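Local structure of restriction endonuclease AspBHI (Azoarcus sp., 4OC8) at residues D85-P89 and Q163-N167; L104-F108 and Y168-F172; G138-P142 and P198-W204. The protein cuts DNA in a modification-dependent way, as a restriction endonuclease that assembles into a tetramer and probably pairs a DNA-binding N-terminal domain with a nuclease domain. One frame throughout, in Å; residues are numbered along the deposited sequence.

Contact 1 (D85-P89 and Q163-N167); sequences DNRHP and QRFQN
Asn86 meets the strand 163-174 with both its backbone and its side chain. Asn86 N donates to Asn167 OD1 at 3.2 Å. The donor stands well above the plane of that carbonyl, 54° out of it. Further along, Asn86 ND2 donates to Gln166 O at 3.1 Å. The nitrogen lies almost in line with the Gln166 C=O, at a C=O...N angle of 166°, while its N-H points somewhat aside. The same ND2 also hydrogen-bonds to Arg91 O, so this buried amide nitrogen has two acceptors, one on the strand and one in its own loop. Asn167 CG lies anti to the backbone N (chi1 -167°), which turns its amide to the loop. Its ND2 makes a weak hydrogen bond to Gly84 O. Asn86 O takes no hydrogen bond from the strand. Asn86 O lies 3.2 Å from Phe165 CE2, at the edge of the ring and near its plane.

The loop then wraps over Phe165. The carbonyl group of His88 and the Pro89 N lie over one face of the ring. Pro89 CD is 3.5 Å from Phe165 CE1, and Pro89 CB packs on Gln163 CB at 3.7 Å. Within the loop, His88 ND1 donates to Pro89 O at 3.1 Å.

Asp85, Arg87 and Arg164 point away and are held elsewhere: Asp85 OD2 by Gly100 N and Thr96 OG1, Arg87 by hydrogen bonds from NE to Gly84 O and NH2 to Tyr83 O and a salt bridge to Glu66, Arg164 by Asp109 of the second subunit. The chemistry is divided: two asparagine side chains each supply one hydrogen bond to backbone of the other segment, while a phenylalanine and a proline supply apolar packing. Together they fix an irregular loop on a strand without any backbone-to-backbone hydrogen bond between 85-89 and 163-167.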
# COMPACT_ATOMS: atom_id res chain seq x y z
N ASP A 85 25.33 -9.00 -13.12
CA ASP A 85 26.68 -8.54 -13.43
C ASP A 85 26.90 -8.06 -14.88
O ASP A 85 28.03 -7.94 -15.33
CB ASP A 85 27.71 -9.61 -13.06
CG ASP A 85 27.58 -10.86 -13.90
OD1 ASP A 85 26.47 -11.12 -14.42
OD2 ASP A 85 28.58 -11.59 -14.04
N ASN A 86 25.82 -7.81 -15.60
CA ASN A 86 25.92 -7.17 -16.91
C ASN A 86 25.54 -5.69 -16.81
O ASN A 86 24.39 -5.32 -17.06
CB ASN A 86 25.03 -7.86 -17.93
CG ASN A 86 25.44 -7.55 -19.35
OD1 ASN A 86 26.61 -7.29 -19.63
ND2 ASN A 86 24.47 -7.56 -20.25
N ARG A 87 26.52 -4.86 -16.48
CA ARG A 87 26.25 -3.51 -16.03
C ARG A 87 26.48 -2.41 -17.07
O ARG A 87 26.32 -1.22 -16.76
CB ARG A 87 27.06 -3.22 -14.77
CG ARG A 87 26.92 -4.32 -13.73
CD ARG A 87 27.03 -3.79 -12.32
NE ARG A 87 26.21 -4.57 -11.39
CZ ARG A 87 26.00 -4.23 -10.13
NH1 ARG A 87 26.54 -3.13 -9.63
NH2 ARG A 87 25.23 -4.99 -9.35
N HIS A 88 26.84 -2.80 -18.29
CA HIS A 88 27.08 -1.84 -19.36
C HIS A 88 26.71 -2.45 -20.72
O HIS A 88 26.66 -3.67 -20.85
CB HIS A 88 28.55 -1.40 -19.36
CG HIS A 88 29.52 -2.53 -19.43
ND1 HIS A 88 29.64 -3.35 -20.53
CD2 HIS A 88 30.42 -2.99 -18.52
CE1 HIS A 88 30.56 -4.27 -20.30
NE2 HIS A 88 31.05 -4.07 -19.09
N PRO A 89 26.43 -1.60 -21.72
CA PRO A 89 26.08 -2.06 -23.07
C PRO A 89 27.16 -2.91 -23.71
O PRO A 89 28.31 -2.89 -23.26
CB PRO A 89 25.96 -0.75 -23.86
CG PRO A 89 25.59 0.26 -22.84
CD PRO A 89 26.28 -0.14 -21.58
N GLN A 163 22.51 3.53 -25.64
CA GLN A 163 22.40 2.09 -25.89
C GLN A 163 21.46 1.37 -24.93
O GLN A 163 21.23 1.82 -23.81
CB GLN A 163 23.78 1.43 -25.92
CG GLN A 163 24.52 1.65 -27.24
CD GLN A 163 25.97 1.22 -27.17
OE1 GLN A 163 26.83 1.97 -26.69
NE2 GLN A 163 26.26 0.01 -27.65
N ARG A 164 20.91 0.24 -25.39
CA ARG A 164 19.95 -0.54 -24.62
C ARG A 164 20.50 -1.94 -24.31
O ARG A 164 20.81 -2.71 -25.22
CB ARG A 164 18.63 -0.65 -25.37
CG ARG A 164 17.85 0.67 -25.47
CD ARG A 164 17.09 0.96 -24.18
NE ARG A 164 15.81 0.24 -24.13
CZ ARG A 164 15.01 0.21 -23.06
NH1 ARG A 164 15.35 0.85 -21.95
NH2 ARG A 164 13.87 -0.47 -23.11
N PHE A 165 20.60 -2.28 -23.02
CA PHE A 165 21.13 -3.60 -22.65
C PHE A 165 20.38 -4.22 -21.48
O PHE A 165 19.90 -3.52 -20.60
CB PHE A 165 22.62 -3.51 -22.34
CG PHE A 165 22.94 -2.78 -21.08
CD1 PHE A 165 22.96 -1.40 -21.05
CD2 PHE A 165 23.21 -3.46 -19.91
CE1 PHE A 165 23.25 -0.71 -19.89
CE2 PHE A 165 23.51 -2.79 -18.74
CZ PHE A 165 23.52 -1.41 -18.73
N GLN A 166 20.31 -5.55 -21.46
CA GLN A 166 19.57 -6.27 -20.42
C GLN A 166 20.41 -6.67 -19.21
O GLN A 166 21.57 -7.05 -19.34
CB GLN A 166 18.94 -7.53 -21.00
CG GLN A 166 17.64 -7.28 -21.70
CD GLN A 166 17.14 -8.54 -22.35
OE1 GLN A 166 17.94 -9.35 -22.83
NE2 GLN A 166 15.83 -8.72 -22.38
N ASN A 167 19.79 -6.59 -18.04
CA ASN A 167 20.44 -7.05 -16.81
C ASN A 167 19.43 -7.64 -15.84
O ASN A 167 18.25 -7.31 -15.88
CB ASN A 167 21.21 -5.91 -16.14
CG ASN A 167 22.15 -6.40 -15.06
OD1 ASN A 167 22.63 -7.53 -15.12
ND2 ASN A 167 22.42 -5.56 -14.07

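Contact 2 (L104-F108 and Y168-F172); sequences LRQIF and YKAVF
Phe108 and Phe172 form an offset edge-to-face pair where helix 100-113 packs on the large mixed sheet of the N-terminal domain, which by family is probably PUA-like. The local helix axis passes 10.6 Å from that of strand 168-172, at 41° to it. The edge of Phe108 is turned to the face of Phe172, and the ring planes are 61° apart. Phe108 CE1 comes within 3.7 Å of Phe172 CZ. Phe108 CE1 also touches Ala170 CB at 4.0 Å.

Leu104, one helical turn earlier, fills in beside this pair. Leu104 CD2 meets the edge of the Phe172 ring, 3.7 Å from Phe172 CZ, and Leu104 CD1 packs against Tyr168 CB. In Phe108, CG lies anti to the carbonyl carbon (chi1 -77°), which carries the ring from the helix to the sheet. An alanine here is likely to open a gap beside Ala170 and leave the Phe172 face without its aromatic partner.

Outside this shell, Leu153 of the neighbouring strand 153-160 touches Phe108, Tyr168 and Ala170. Pro142 packs on Phe108, and Ala140 packs on Phe172. The Tyr168 ring lies beside the helix at Leu104 and Arg105. Its OH hydrogen-bonds to His94 and to Trp157 NE1 of the second subunit, which ties this packing to the assembly. Arg105 CB lies 4.0 Å from Tyr168 OH. At the far end of Phe108, Phe108 CZ stands 3.5 Å from Val171 O, which lies near the plane of the ring.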
# COMPACT_ATOMS: atom_id res chain seq x y z
N LEU A 104 22.74 -16.98 -11.68
CA LEU A 104 21.42 -16.59 -11.20
C LEU A 104 20.33 -17.36 -11.94
O LEU A 104 19.38 -17.89 -11.33
CB LEU A 104 21.21 -15.09 -11.39
CG LEU A 104 21.99 -14.19 -10.42
CD1 LEU A 104 21.78 -12.72 -10.75
CD2 LEU A 104 21.58 -14.47 -8.99
N ARG A 105 20.49 -17.46 -13.25
CA ARG A 105 19.53 -18.11 -14.09
C ARG A 105 19.41 -19.56 -13.69
O ARG A 105 18.31 -20.09 -13.57
CB ARG A 105 19.95 -18.03 -15.55
CG ARG A 105 19.08 -18.83 -16.47
CD ARG A 105 19.75 -19.13 -17.78
NE ARG A 105 18.83 -19.79 -18.69
CZ ARG A 105 19.13 -20.11 -19.94
NH1 ARG A 105 20.33 -19.83 -20.43
NH2 ARG A 105 18.22 -20.72 -20.71
N GLN A 106 20.55 -20.20 -13.46
CA GLN A 106 20.58 -21.62 -13.14
C GLN A 106 19.96 -21.90 -11.77
O GLN A 106 19.17 -22.82 -11.62
CB GLN A 106 22.02 -22.15 -13.21
CG GLN A 106 22.13 -23.66 -13.28
CD GLN A 106 21.28 -24.27 -14.39
OE1 GLN A 106 20.28 -24.95 -14.12
NE2 GLN A 106 21.67 -24.03 -15.64
N ILE A 107 20.31 -21.07 -10.79
CA ILE A 107 19.76 -21.17 -9.45
C ILE A 107 18.24 -21.01 -9.44
O ILE A 107 17.52 -21.83 -8.85
CB ILE A 107 20.38 -20.10 -8.53
CG1 ILE A 107 21.85 -20.43 -8.27
CG2 ILE A 107 19.63 -20.01 -7.22
CD1 ILE A 107 22.54 -19.40 -7.42
N PHE A 108 17.73 -19.96 -10.08
CA PHE A 108 16.28 -19.78 -10.13
C PHE A 108 15.59 -20.87 -10.95
O PHE A 108 14.45 -21.25 -10.66
CB PHE A 108 15.91 -18.37 -10.60
CG PHE A 108 16.08 -17.33 -9.53
CD1 PHE A 108 17.31 -16.72 -9.32
CD2 PHE A 108 15.03 -17.00 -8.70
CE1 PHE A 108 17.48 -15.79 -8.32
CE2 PHE A 108 15.19 -16.07 -7.69
CZ PHE A 108 16.42 -15.46 -7.50
N TYR A 168 19.89 -8.53 -14.96
CA TYR A 168 19.00 -9.23 -14.05
C TYR A 168 18.73 -8.45 -12.78
O TYR A 168 19.64 -7.84 -12.21
CB TYR A 168 19.58 -10.59 -13.69
CG TYR A 168 19.13 -11.73 -14.58
CD1 TYR A 168 17.83 -11.80 -15.04
CD2 TYR A 168 20.02 -12.74 -14.95
CE1 TYR A 168 17.41 -12.84 -15.85
CE2 TYR A 168 19.62 -13.78 -15.76
CZ TYR A 168 18.31 -13.83 -16.20
OH TYR A 168 17.91 -14.88 -17.00
N LYS A 169 17.48 -8.48 -12.35
CA LYS A 169 17.12 -8.11 -10.99
C LYS A 169 16.60 -9.36 -10.32
O LYS A 169 15.61 -9.96 -10.76
CB LYS A 169 16.06 -7.01 -10.96
CG LYS A 169 15.81 -6.49 -9.55
CD LYS A 169 14.60 -5.56 -9.47
CE LYS A 169 13.31 -6.33 -9.65
NZ LYS A 169 12.14 -5.51 -9.26
N ALA A 170 17.30 -9.78 -9.27
CA ALA A 170 17.00 -11.01 -8.55
C ALA A 170 16.50 -10.70 -7.15
O ALA A 170 17.05 -9.84 -6.46
CB ALA A 170 18.24 -11.88 -8.48
N VAL A 171 15.45 -11.41 -6.74
CA VAL A 171 14.91 -11.27 -5.39
C VAL A 171 15.26 -12.49 -4.54
O VAL A 171 14.98 -13.63 -4.91
CB VAL A 171 13.38 -11.06 -5.41
CG1 VAL A 171 12.85 -10.92 -3.99
CG2 VAL A 171 13.02 -9.83 -6.23
N PHE A 172 15.88 -12.23 -3.40
CA PHE A 172 16.18 -13.28 -2.43
C PHE A 172 15.49 -12.94 -1.11
O PHE A 172 15.07 -11.80 -0.90
CB PHE A 172 17.69 -13.41 -2.20
CG PHE A 172 18.45 -13.85 -3.42
CD1 PHE A 172 18.71 -15.19 -3.64
CD2 PHE A 172 18.91 -12.92 -4.34
CE1 PHE A 172 19.42 -15.60 -4.77
CE2 PHE A 172 19.61 -13.32 -5.46
CZ PHE A 172 19.86 -14.66 -5.68

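Contact 3 (G138-P142 and P198-W204); sequences GLAVP and PVAWNAW
Val141 CG1 sits in the angle between Trp201 and Trp204, and here the packing is closest. Val141 CG1 is 3.6 Å from Trp201 CZ3. It also lies over the face of Trp204, 4.0 Å from the centroid of the five-membered ring and 17° off its normal, which makes a CH-pi contact. Trp204 CG is anti to the backbone N (chi1 -180°), and the indole reaches the strand from there. Pro142 CD adds a touch on Trp204 CZ2. Ala140 O lies at the edge of Trp201, near the plane of the indole.

Helix 199-207 thus packs on strand 133-142 of the large mixed sheet. The two local axes are nearly parallel, 9° apart and 10.0 Å from each other. Trp184, outside the two segments, meets Trp201 edge-to-face.

Towards the start of the helix the fit is looser. Leu139 CD1 lies 4.0 Å from Trp201 CE3, and Leu139 CD2 lies 4.2 Å from Pro198 CG. Pro198 is at the N-cap position. Ile180 packs on both Leu139 and Pro198. On the other side of the helix, Val199, Asn202 and Ala203 make no contact with strand 138-142. Val199 is exposed to solvent.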
# COMPACT_ATOMS: atom_id res chain seq x y z
N GLY A 138 22.97 -12.28 6.31
CA GLY A 138 22.15 -13.46 6.50
C GLY A 138 22.32 -14.55 5.46
O GLY A 138 23.06 -14.40 4.48
N LEU A 139 21.63 -15.66 5.68
CA LEU A 139 21.59 -16.77 4.75
C LEU A 139 20.29 -16.64 3.97
O LEU A 139 19.24 -16.41 4.56
CB LEU A 139 21.63 -18.09 5.51
CG LEU A 139 21.09 -19.33 4.81
CD1 LEU A 139 22.11 -19.92 3.86
CD2 LEU A 139 20.64 -20.35 5.84
N ALA A 140 20.35 -16.78 2.66
CA ALA A 140 19.19 -16.45 1.84
C ALA A 140 18.77 -17.54 0.87
O ALA A 140 19.57 -18.40 0.49
CB ALA A 140 19.44 -15.15 1.09
N VAL A 141 17.51 -17.50 0.48
CA VAL A 141 16.97 -18.41 -0.53
C VAL A 141 16.35 -17.61 -1.68
O VAL A 141 15.92 -16.48 -1.50
CB VAL A 141 15.93 -19.36 0.07
CG1 VAL A 141 16.57 -20.25 1.12
CG2 VAL A 141 14.77 -18.58 0.67
N PRO A 142 16.32 -18.21 -2.89
CA PRO A 142 15.68 -17.56 -4.04
C PRO A 142 14.19 -17.37 -3.84
O PRO A 142 13.53 -18.23 -3.27
CB PRO A 142 15.91 -18.57 -5.17
CG PRO A 142 17.10 -19.34 -4.75
CD PRO A 142 17.00 -19.45 -3.27
N PRO A 198 20.86 -25.21 9.18
CA PRO A 198 19.84 -24.48 9.95
C PRO A 198 18.44 -25.01 9.64
O PRO A 198 18.21 -25.50 8.53
CB PRO A 198 19.99 -23.04 9.46
CG PRO A 198 21.43 -22.95 9.09
CD PRO A 198 21.78 -24.29 8.50
N VAL A 199 17.54 -24.91 10.61
CA VAL A 199 16.21 -25.48 10.47
C VAL A 199 15.46 -24.86 9.30
O VAL A 199 14.80 -25.56 8.53
CB VAL A 199 15.38 -25.31 11.76
CG1 VAL A 199 14.06 -26.06 11.64
CG2 VAL A 199 16.15 -25.81 12.96
N ALA A 200 15.56 -23.53 9.17
CA ALA A 200 14.89 -22.82 8.09
C ALA A 200 15.35 -23.30 6.71
O ALA A 200 14.56 -23.40 5.76
CB ALA A 200 15.09 -21.31 8.25
N TRP A 201 16.64 -23.62 6.61
CA TRP A 201 17.19 -24.13 5.37
C TRP A 201 16.63 -25.51 5.02
O TRP A 201 16.18 -25.72 3.89
CB TRP A 201 18.72 -24.18 5.41
CG TRP A 201 19.30 -24.66 4.11
CD1 TRP A 201 19.67 -25.94 3.80
CD2 TRP A 201 19.53 -23.88 2.93
NE1 TRP A 201 20.14 -25.99 2.51
CE2 TRP A 201 20.06 -24.74 1.96
CE3 TRP A 201 19.36 -22.53 2.62
CZ2 TRP A 201 20.42 -24.30 0.68
CZ3 TRP A 201 19.71 -22.09 1.35
CH2 TRP A 201 20.24 -22.98 0.40
N ASN A 202 16.65 -26.43 5.98
CA ASN A 202 16.10 -27.77 5.74
C ASN A 202 14.62 -27.70 5.40
O ASN A 202 14.14 -28.41 4.52
CB ASN A 202 16.31 -28.68 6.95
CG ASN A 202 17.75 -29.08 7.14
OD1 ASN A 202 18.48 -29.28 6.17
ND2 ASN A 202 18.18 -29.20 8.39
N ALA A 203 13.91 -26.82 6.10
CA ALA A 203 12.50 -26.58 5.85
C ALA A 203 12.29 -26.14 4.40
O ALA A 203 11.40 -26.65 3.71
CB ALA A 203 11.96 -25.54 6.80
N TRP A 204 13.12 -25.20 3.95
CA TRP A 204 13.01 -24.74 2.58
C TRP A 204 13.32 -25.88 1.60
O TRP A 204 12.67 -26.00 0.56
CB TRP A 204 13.92 -23.53 2.31
CG TRP A 204 13.81 -23.05 0.89
CD1 TRP A 204 12.82 -22.26 0.37
CD2 TRP A 204 14.70 -23.34 -0.19
NE1 TRP A 204 13.05 -22.04 -0.97
CE2 TRP A 204 14.20 -22.70 -1.33
CE3 TRP A 204 15.88 -24.08 -0.29
CZ2 TRP A 204 14.84 -22.78 -2.57
CZ3 TRP A 204 16.51 -24.16 -1.52
CH2 TRP A 204 15.99 -23.52 -2.64

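All three contacts lie in the N-terminal domain and reach one mixed beta-sheet. Contacts 1 and 2 use successive parts of strand 163-174, and their centres are 16 Å apart. Contact 3 uses the neighbouring strand 133-142. Its centre is also 16 Å from that of contact 2, and 31 Å from that of contact 1. Contacts 2 and 3 touch directly: Ile107 packs on Pro142, and Phe172 packs on Val141 and Pro142. The first segments come in the order 85-89, 104-108, 138-142, and their partners follow as 163-167, 168-172, 198-204. Each pair of contacts therefore crosses along the chain. Contacts 1 and 2, with helix 100-113, lie at an interface with the second subunit of the tetramer.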